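Side-chain contacts in putative fimbrium tip subunit Fim1C (Bacteroides ovatus, PDB 4EPS), which is probably a component of the fimbrium tip, the end of a cell-surface filament that mediates cell adhesion and biofilm formation: residues Leu350-Ile354 with His355-Met359; Thr361-Thr364 with Ser365-Ser369. All blocks are in the same frame, centred on the assembly; numbering follows the deposited sequence.

Contact 1. Residues Leu350-Ile354 with His355-Met359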
ATOM      1  N   LEU A 350     -24.810 -40.726 -17.182  1.00 38.53           N
ATOM      2  CA  LEU A 350     -23.860 -41.517 -17.974  1.00 37.16           C
ATOM      3  C   LEU A 350     -23.887 -42.977 -17.575  1.00 42.66           C
ATOM      4  O   LEU A 350     -24.249 -43.290 -16.446  1.00 41.79           O
ATOM      5  CB  LEU A 350     -22.433 -40.972 -17.788  1.00 35.84           C
ATOM      6  CG  LEU A 350     -22.177 -39.476 -18.093  1.00 38.98           C
ATOM      7  CD1 LEU A 350     -20.758 -39.100 -17.726  1.00 38.43           C
ATOM      8  CD2 LEU A 350     -22.408 -39.157 -19.582  1.00 40.51           C
ATOM      9  N   THR A 351     -23.462 -43.868 -18.486  1.00 41.34           N
ATOM     10  CA  THR A 351     -23.347 -45.299 -18.187  1.00 42.69           C
ATOM     11  C   THR A 351     -22.043 -45.472 -17.411  1.00 45.03           C
ATOM     12  O   THR A 351     -22.024 -46.080 -16.346  1.00 45.85           O
ATOM     13  CB  THR A 351     -23.393 -46.131 -19.489  1.00 57.20           C
ATOM     14  OG1 THR A 351     -24.641 -45.907 -20.145  1.00 60.37           O
ATOM     15  CG2 THR A 351     -23.202 -47.611 -19.237  1.00 55.74           C
ATOM     16  N   GLN A 352     -20.960 -44.920 -17.956  1.00 39.16           N
ATOM     17  CA  GLN A 352     -19.646 -44.922 -17.343  1.00 38.23           C
ATOM     18  C   GLN A 352     -19.350 -43.486 -16.861  1.00 39.38           C
ATOM     19  O   GLN A 352     -19.426 -42.542 -17.654  1.00 37.20           O
ATOM     20  CB  GLN A 352     -18.615 -45.432 -18.354  1.00 40.13           C
ATOM     21  CG  GLN A 352     -17.168 -45.235 -17.945  1.00 45.95           C
ATOM     22  CD  GLN A 352     -16.228 -45.423 -19.107  1.00 56.79           C
ATOM     23  OE1 GLN A 352     -16.279 -44.701 -20.116  1.00 49.18           O
ATOM     24  NE2 GLN A 352     -15.290 -46.338 -18.946  1.00 50.12           N
ATOM     25  N   SER A 353     -19.032 -43.320 -15.559  1.00 35.40           N
ATOM     26  CA  SER A 353     -18.722 -41.991 -15.004  1.00 33.18           C
ATOM     27  C   SER A 353     -17.492 -41.402 -15.673  1.00 36.23           C
ATOM     28  O   SER A 353     -16.704 -42.137 -16.269  1.00 35.76           O
ATOM     29  CB  SER A 353     -18.492 -42.077 -13.496  1.00 33.57           C
ATOM     30  OG  SER A 353     -17.322 -42.826 -13.198  1.00 36.93           O
ATOM     31  N   ILE A 354     -17.304 -40.083 -15.551  1.00 32.46           N
ATOM     32  CA  ILE A 354     -16.110 -39.425 -16.089  1.00 31.82           C
ATOM     33  C   ILE A 354     -14.881 -39.991 -15.355  1.00 33.64           C
ATOM     34  O   ILE A 354     -13.845 -40.212 -15.969  1.00 33.22           O
ATOM     35  CB  ILE A 354     -16.238 -37.885 -15.951  1.00 33.91           C
ATOM     36  CG1 ILE A 354     -17.392 -37.377 -16.849  1.00 35.39           C
ATOM     37  CG2 ILE A 354     -14.912 -37.185 -16.318  1.00 34.37           C
ATOM     38  CD1 ILE A 354     -18.129 -36.292 -16.263  1.00 49.89           C
ATOM     39  N   HIS A 355     -15.010 -40.229 -14.041  1.00 29.83           N
ATOM     40  CA  HIS A 355     -13.945 -40.843 -13.255  1.00 29.81           C
ATOM     41  C   HIS A 355     -13.539 -42.215 -13.844  1.00 34.23           C
ATOM     42  O   HIS A 355     -12.349 -42.466 -14.084  1.00 33.20           O
ATOM     43  CB  HIS A 355     -14.380 -41.027 -11.791  1.00 28.81           C
ATOM     44  CG  HIS A 355     -13.396 -41.834 -11.020  1.00 31.49           C
ATOM     45  ND1 HIS A 355     -12.138 -41.344 -10.734  1.00 32.40           N
ATOM     46  CD2 HIS A 355     -13.493 -43.108 -10.564  1.00 32.86           C
ATOM     47  CE1 HIS A 355     -11.527 -42.305 -10.062  1.00 32.28           C
ATOM     48  NE2 HIS A 355     -12.296 -43.395  -9.961  1.00 32.93           N
ATOM     49  N   ASP A 356     -14.526 -43.093 -14.054  1.00 32.06           N
ATOM     50  CA  ASP A 356     -14.262 -44.438 -14.577  1.00 33.71           C
ATOM     51  C   ASP A 356     -13.614 -44.363 -15.960  1.00 40.70           C
ATOM     52  O   ASP A 356     -12.644 -45.093 -16.200  1.00 41.20           O
ATOM     53  CB  ASP A 356     -15.529 -45.302 -14.591  1.00 35.22           C
ATOM     54  CG  ASP A 356     -15.948 -45.847 -13.232  1.00 41.72           C
ATOM     55  OD1 ASP A 356     -15.159 -45.718 -12.259  1.00 42.64           O
ATOM     56  OD2 ASP A 356     -17.073 -46.371 -13.128  1.00 42.00           O
ATOM     57  N   TRP A 357     -14.071 -43.428 -16.829  1.00 37.30           N
ATOM     58  CA  TRP A 357     -13.436 -43.237 -18.139  1.00 37.47           C
ATOM     59  C   TRP A 357     -11.992 -42.791 -17.962  1.00 40.45           C
ATOM     60  O   TRP A 357     -11.090 -43.335 -18.602  1.00 40.25           O
ATOM     61  CB  TRP A 357     -14.184 -42.200 -19.016  1.00 36.37           C
ATOM     62  CG  TRP A 357     -13.344 -41.696 -20.163  1.00 37.72           C
ATOM     63  CD1 TRP A 357     -13.011 -42.381 -21.299  1.00 41.50           C
ATOM     64  CD2 TRP A 357     -12.636 -40.446 -20.227  1.00 36.97           C
ATOM     65  NE1 TRP A 357     -12.179 -41.613 -22.089  1.00 40.55           N
ATOM     66  CE2 TRP A 357     -11.934 -40.422 -21.455  1.00 40.91           C
ATOM     67  CE3 TRP A 357     -12.538 -39.333 -19.370  1.00 37.32           C
ATOM     68  CZ2 TRP A 357     -11.137 -39.333 -21.841  1.00 39.86           C
ATOM     69  CZ3 TRP A 357     -11.725 -38.269 -19.742  1.00 38.24           C
ATOM     70  CH2 TRP A 357     -11.032 -38.278 -20.962  1.00 39.18           C
ATOM     71  N   PHE A 358     -11.787 -41.773 -17.111  1.00 35.18           N
ATOM     72  CA  PHE A 358     -10.492 -41.133 -16.875  1.00 34.04           C
ATOM     73  C   PHE A 358      -9.410 -42.152 -16.436  1.00 39.57           C
ATOM     74  O   PHE A 358      -8.291 -42.101 -16.946  1.00 39.27           O
ATOM     75  CB  PHE A 358     -10.653 -40.004 -15.826  1.00 33.70           C
ATOM     76  CG  PHE A 358      -9.372 -39.351 -15.382  1.00 33.22           C
ATOM     77  CD1 PHE A 358      -8.728 -38.426 -16.195  1.00 34.31           C
ATOM     78  CD2 PHE A 358      -8.804 -39.664 -14.151  1.00 34.99           C
ATOM     79  CE1 PHE A 358      -7.536 -37.826 -15.790  1.00 34.40           C
ATOM     80  CE2 PHE A 358      -7.614 -39.053 -13.741  1.00 36.45           C
ATOM     81  CZ  PHE A 358      -6.988 -38.144 -14.564  1.00 33.08           C
HETATM   82  N   MSE A 359      -9.759 -43.074 -15.523  1.00 35.97           N
HETATM   83  CA  MSE A 359      -8.844 -44.086 -14.975  1.00 36.09           C
HETATM   84  C   MSE A 359      -8.365 -45.104 -16.040  1.00 42.60           C
HETATM   85  O   MSE A 359      -7.357 -45.772 -15.807  1.00 43.20           O
HETATM   86  CB  MSE A 359      -9.475 -44.814 -13.784  1.00 37.79           C
HETATM   87  CG  MSE A 359      -9.734 -43.889 -12.581  1.00 42.85           C
HETATM   88 SE   MSE A 359      -8.126 -42.954 -11.973  0.75 49.96          SE
HETATM   89  CE  MSE A 359      -7.375 -44.374 -10.907  1.00 47.71           C
TER
HETATM   90  O   HOH W   1     -19.312 -45.507 -13.528  1.00 34.33           O
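Ser-353 and Asp-356 meet where helix 354-359 begins, in a classic N-cap: the serine hydroxyl OG accepts the backbone N-H of Asp-356 at 2.9 Å, in a nearly straight bond (163°). The torsion chi1 of 66° tucks OG between the serine's own backbone N and carbonyl carbon, facing the first turn, where it takes up an amide that has no earlier carbonyl of the helix to bond. The carbonyl of Ser-353 already serves the helix, accepting from Trp-357 N at 3.0 Å, and Ile-354 O continues the ladder with Phe-358 N. Glu-474 also grips this end, one carboxylate oxygen on Ile-354 N and the other on His-355 N, so the helix start is held by side chains from two places in the chain.

Ile-354 and Trp-357 belong to the buried flank, where Ile-354 CG2 lies 4.4 Å from Trp-357 CE3 and the isoleucine packs on Leu-396 of helix 389-403, while Ile-354 O sits at the edge of the indole, near its plane. The same indole makes edge-to-face contacts with Phe-403 and Tyr-399, which fix it against helix 389-403.

The other flank, with Gln-352 partly exposed and Asp-356 exposed, faces solvent. There the extended side chain of Gln-352 reaches over the first turn, its CG 3.7 Å from Asp-356 CB, before its amide arrives beside Trp-357, turned 67° from the ring plane. The carboxylate of Asp-356 stands near the helix start, where its negative charge would probably be favourable. Water 1 accepts from Ser-353 N at 3.0 Å and lies close to Asp-356 OD2, but that second separation is too short for its details to be trusted. At the indole's edge, Gln-352 OE1 approaches Trp-357 CB to 3.4 Å.

Contact 2. Residues Thr361-Thr364 with Ser365-Ser369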
ATOM      1  N   THR A 361      -7.432 -44.019 -19.121  1.00 41.97           N
ATOM      2  CA  THR A 361      -6.642 -43.203 -20.059  1.00 41.12           C
ATOM      3  C   THR A 361      -5.159 -43.080 -19.689  1.00 45.06           C
ATOM      4  O   THR A 361      -4.743 -43.512 -18.625  1.00 44.51           O
ATOM      5  CB  THR A 361      -7.237 -41.779 -20.185  1.00 47.99           C
ATOM      6  OG1 THR A 361      -6.946 -41.019 -18.999  1.00 41.87           O
ATOM      7  CG2 THR A 361      -8.727 -41.777 -20.507  1.00 45.73           C
ATOM      8  N   SER A 362      -4.384 -42.430 -20.568  1.00 44.31           N
ATOM      9  CA  SER A 362      -2.961 -42.114 -20.388  1.00 45.49           C
ATOM     10  C   SER A 362      -2.762 -40.763 -19.637  1.00 49.77           C
ATOM     11  O   SER A 362      -1.623 -40.299 -19.503  1.00 50.33           O
ATOM     12  CB  SER A 362      -2.280 -42.035 -21.758  1.00 49.67           C
ATOM     13  OG  SER A 362      -2.769 -40.928 -22.502  1.00 58.31           O
ATOM     14  N   PHE A 363      -3.868 -40.125 -19.173  1.00 44.82           N
ATOM     15  CA  PHE A 363      -3.823 -38.801 -18.521  1.00 42.46           C
ATOM     16  C   PHE A 363      -3.797 -38.846 -16.988  1.00 44.29           C
ATOM     17  O   PHE A 363      -3.784 -37.780 -16.366  1.00 42.86           O
ATOM     18  CB  PHE A 363      -5.049 -37.951 -18.936  1.00 43.40           C
ATOM     19  CG  PHE A 363      -5.430 -37.882 -20.396  1.00 45.14           C
ATOM     20  CD1 PHE A 363      -4.545 -37.375 -21.341  1.00 48.43           C
ATOM     21  CD2 PHE A 363      -6.711 -38.224 -20.812  1.00 47.56           C
ATOM     22  CE1 PHE A 363      -4.908 -37.291 -22.689  1.00 50.02           C
ATOM     23  CE2 PHE A 363      -7.077 -38.139 -22.159  1.00 50.90           C
ATOM     24  CZ  PHE A 363      -6.174 -37.670 -23.088  1.00 49.30           C
ATOM     25  N   THR A 364      -3.784 -40.042 -16.377  1.00 40.45           N
ATOM     26  CA  THR A 364      -3.889 -40.207 -14.921  1.00 40.39           C
ATOM     27  C   THR A 364      -2.706 -39.660 -14.115  1.00 43.56           C
ATOM     28  O   THR A 364      -2.851 -39.470 -12.905  1.00 44.37           O
ATOM     29  CB  THR A 364      -4.137 -41.672 -14.544  1.00 48.11           C
ATOM     30  OG1 THR A 364      -3.048 -42.479 -15.008  1.00 50.48           O
ATOM     31  CG2 THR A 364      -5.456 -42.191 -15.079  1.00 45.35           C
ATOM     32  N   SER A 365      -1.558 -39.404 -14.747  1.00 39.74           N
ATOM     33  CA  SER A 365      -0.377 -38.884 -14.051  0.60 39.30           C
ATOM     34  C   SER A 365      -0.264 -37.359 -14.162  1.00 40.53           C
ATOM     35  O   SER A 365       0.423 -36.731 -13.345  1.00 40.47           O
ATOM     36  CB  SER A 365       0.889 -39.532 -14.612  0.60 43.52           C
ATOM     37  OG  SER A 365       1.036 -39.239 -15.992  0.60 50.30           O
ATOM     38  N   SER A 366      -0.922 -36.767 -15.172  1.00 35.42           N
ATOM     39  CA  SER A 366      -0.833 -35.336 -15.457  0.60 34.69           C
ATOM     40  C   SER A 366      -2.073 -34.541 -15.012  1.00 36.11           C
ATOM     41  O   SER A 366      -2.055 -33.303 -15.072  1.00 33.58           O
ATOM     42  CB  SER A 366      -0.579 -35.108 -16.947  0.60 41.07           C
ATOM     43  OG  SER A 366      -1.429 -35.913 -17.748  0.60 54.23           O
ATOM     44  N   TYR A 367      -3.137 -35.235 -14.564  1.00 32.86           N
ATOM     45  CA  TYR A 367      -4.382 -34.592 -14.091  1.00 31.88           C
ATOM     46  C   TYR A 367      -4.873 -35.303 -12.839  1.00 35.46           C
ATOM     47  O   TYR A 367      -4.421 -36.401 -12.541  1.00 34.34           O
ATOM     48  CB  TYR A 367      -5.503 -34.605 -15.165  1.00 32.71           C
ATOM     49  CG  TYR A 367      -5.141 -33.928 -16.470  1.00 35.03           C
ATOM     50  CD1 TYR A 367      -4.458 -34.616 -17.469  1.00 38.32           C
ATOM     51  CD2 TYR A 367      -5.518 -32.614 -16.725  1.00 35.16           C
ATOM     52  CE1 TYR A 367      -4.082 -33.990 -18.652  1.00 39.30           C
ATOM     53  CE2 TYR A 367      -5.156 -31.975 -17.916  1.00 35.54           C
ATOM     54  CZ  TYR A 367      -4.443 -32.675 -18.880  1.00 42.82           C
ATOM     55  OH  TYR A 367      -4.091 -32.103 -20.075  1.00 42.58           O
ATOM     56  N   VAL A 368      -5.794 -34.664 -12.110  1.00 31.41           N
ATOM     57  CA  VAL A 368      -6.465 -35.230 -10.948  1.00 30.89           C
ATOM     58  C   VAL A 368      -7.866 -35.631 -11.429  1.00 31.93           C
ATOM     59  O   VAL A 368      -8.473 -34.892 -12.200  1.00 30.11           O
ATOM     60  CB  VAL A 368      -6.503 -34.195  -9.768  1.00 35.63           C
ATOM     61  CG1 VAL A 368      -7.242 -34.758  -8.558  1.00 35.96           C
ATOM     62  CG2 VAL A 368      -5.083 -33.772  -9.367  1.00 35.98           C
ATOM     63  N   SER A 369      -8.394 -36.767 -10.968  1.00 29.27           N
ATOM     64  CA  SER A 369      -9.749 -37.168 -11.337  1.00 28.47           C
ATOM     65  C   SER A 369     -10.781 -36.138 -10.841  1.00 29.59           C
ATOM     66  O   SER A 369     -10.565 -35.481  -9.814  1.00 28.52           O
ATOM     67  CB  SER A 369     -10.081 -38.543 -10.776  1.00 30.77           C
ATOM     68  OG  SER A 369     -11.451 -38.810 -11.029  1.00 31.09           O
TER
HETATM   69  O   HOH W   2      -2.833 -37.566 -10.709  1.00 38.39           O
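Phe-363 rests its CB against the ring of Tyr-367, 3.7 Å from CD1, while its own phenyl group meets Tyr-367 CE1 obliquely. The carbonyl of Phe-363 is just as engaged: its oxygen lies in the plane of the tyrosine ring, at the edge, 3.4 Å from CD1. With CG beside its own backbone N (chi1 -58°), Tyr-367 carries the ring back over the preceding residues and brings that edge to the carbonyl.

Thr-364 and Ser-365 lose comparable surface, because they occupy the bend itself. Their backbone angles are those of the two central residues of a type I beta turn, closed by Ser-366 N donating to Phe-363 O at 3.3 Å; the donor stands well above the carbonyl plane, 60° out of it. Tyr-367 N adds a weak bond to the same oxygen, at 3.2 Å. Just before the bend, Thr-361 OG1 accepts from Phe-363 N at 3.2 Å, an ST turn that leads directly into the beta turn. Thr-364 O and Tyr-367 O, both acceptors, come near each other, and water 2 donates to both, at 2.9 Å to the threonine oxygen and 2.7 Å to the tyrosine oxygen, and thereby bridges them.

Beyond the turn, the tyrosine ring lies on Val-395 and Leu-398 of helix 389-403 and takes part in a cation-pi contact with Arg-326. Replacing Tyr-367 by an alanine would probably leave the methylene of Phe-363 without its aromatic neighbour and Arg-326 without its pi partner, and open a gap against helix 389-403. The guanidinium of Arg-326 also bonds the carbonyl of Ser-366 through NH2.

In the fold
Contact 1 closes before contact 2 opens, and a single residue separates them in sequence: the first is the start of helix 354-359, the second the turn in the loop that leaves it. Their centres lie about 13 Å apart, and the two touch directly. His-355 ND1 and Ser-369 OG, 2.6 Å apart, probably form a hydrogen bond that ties the helix to the returning loop, and the Phe-358 ring packs against both Phe-363 O and Ser-369 N. Both contacts also lean on helix 389-403, so the short helix and its following loop form one compact unit on that longer helix, in the C-terminal half of the chain.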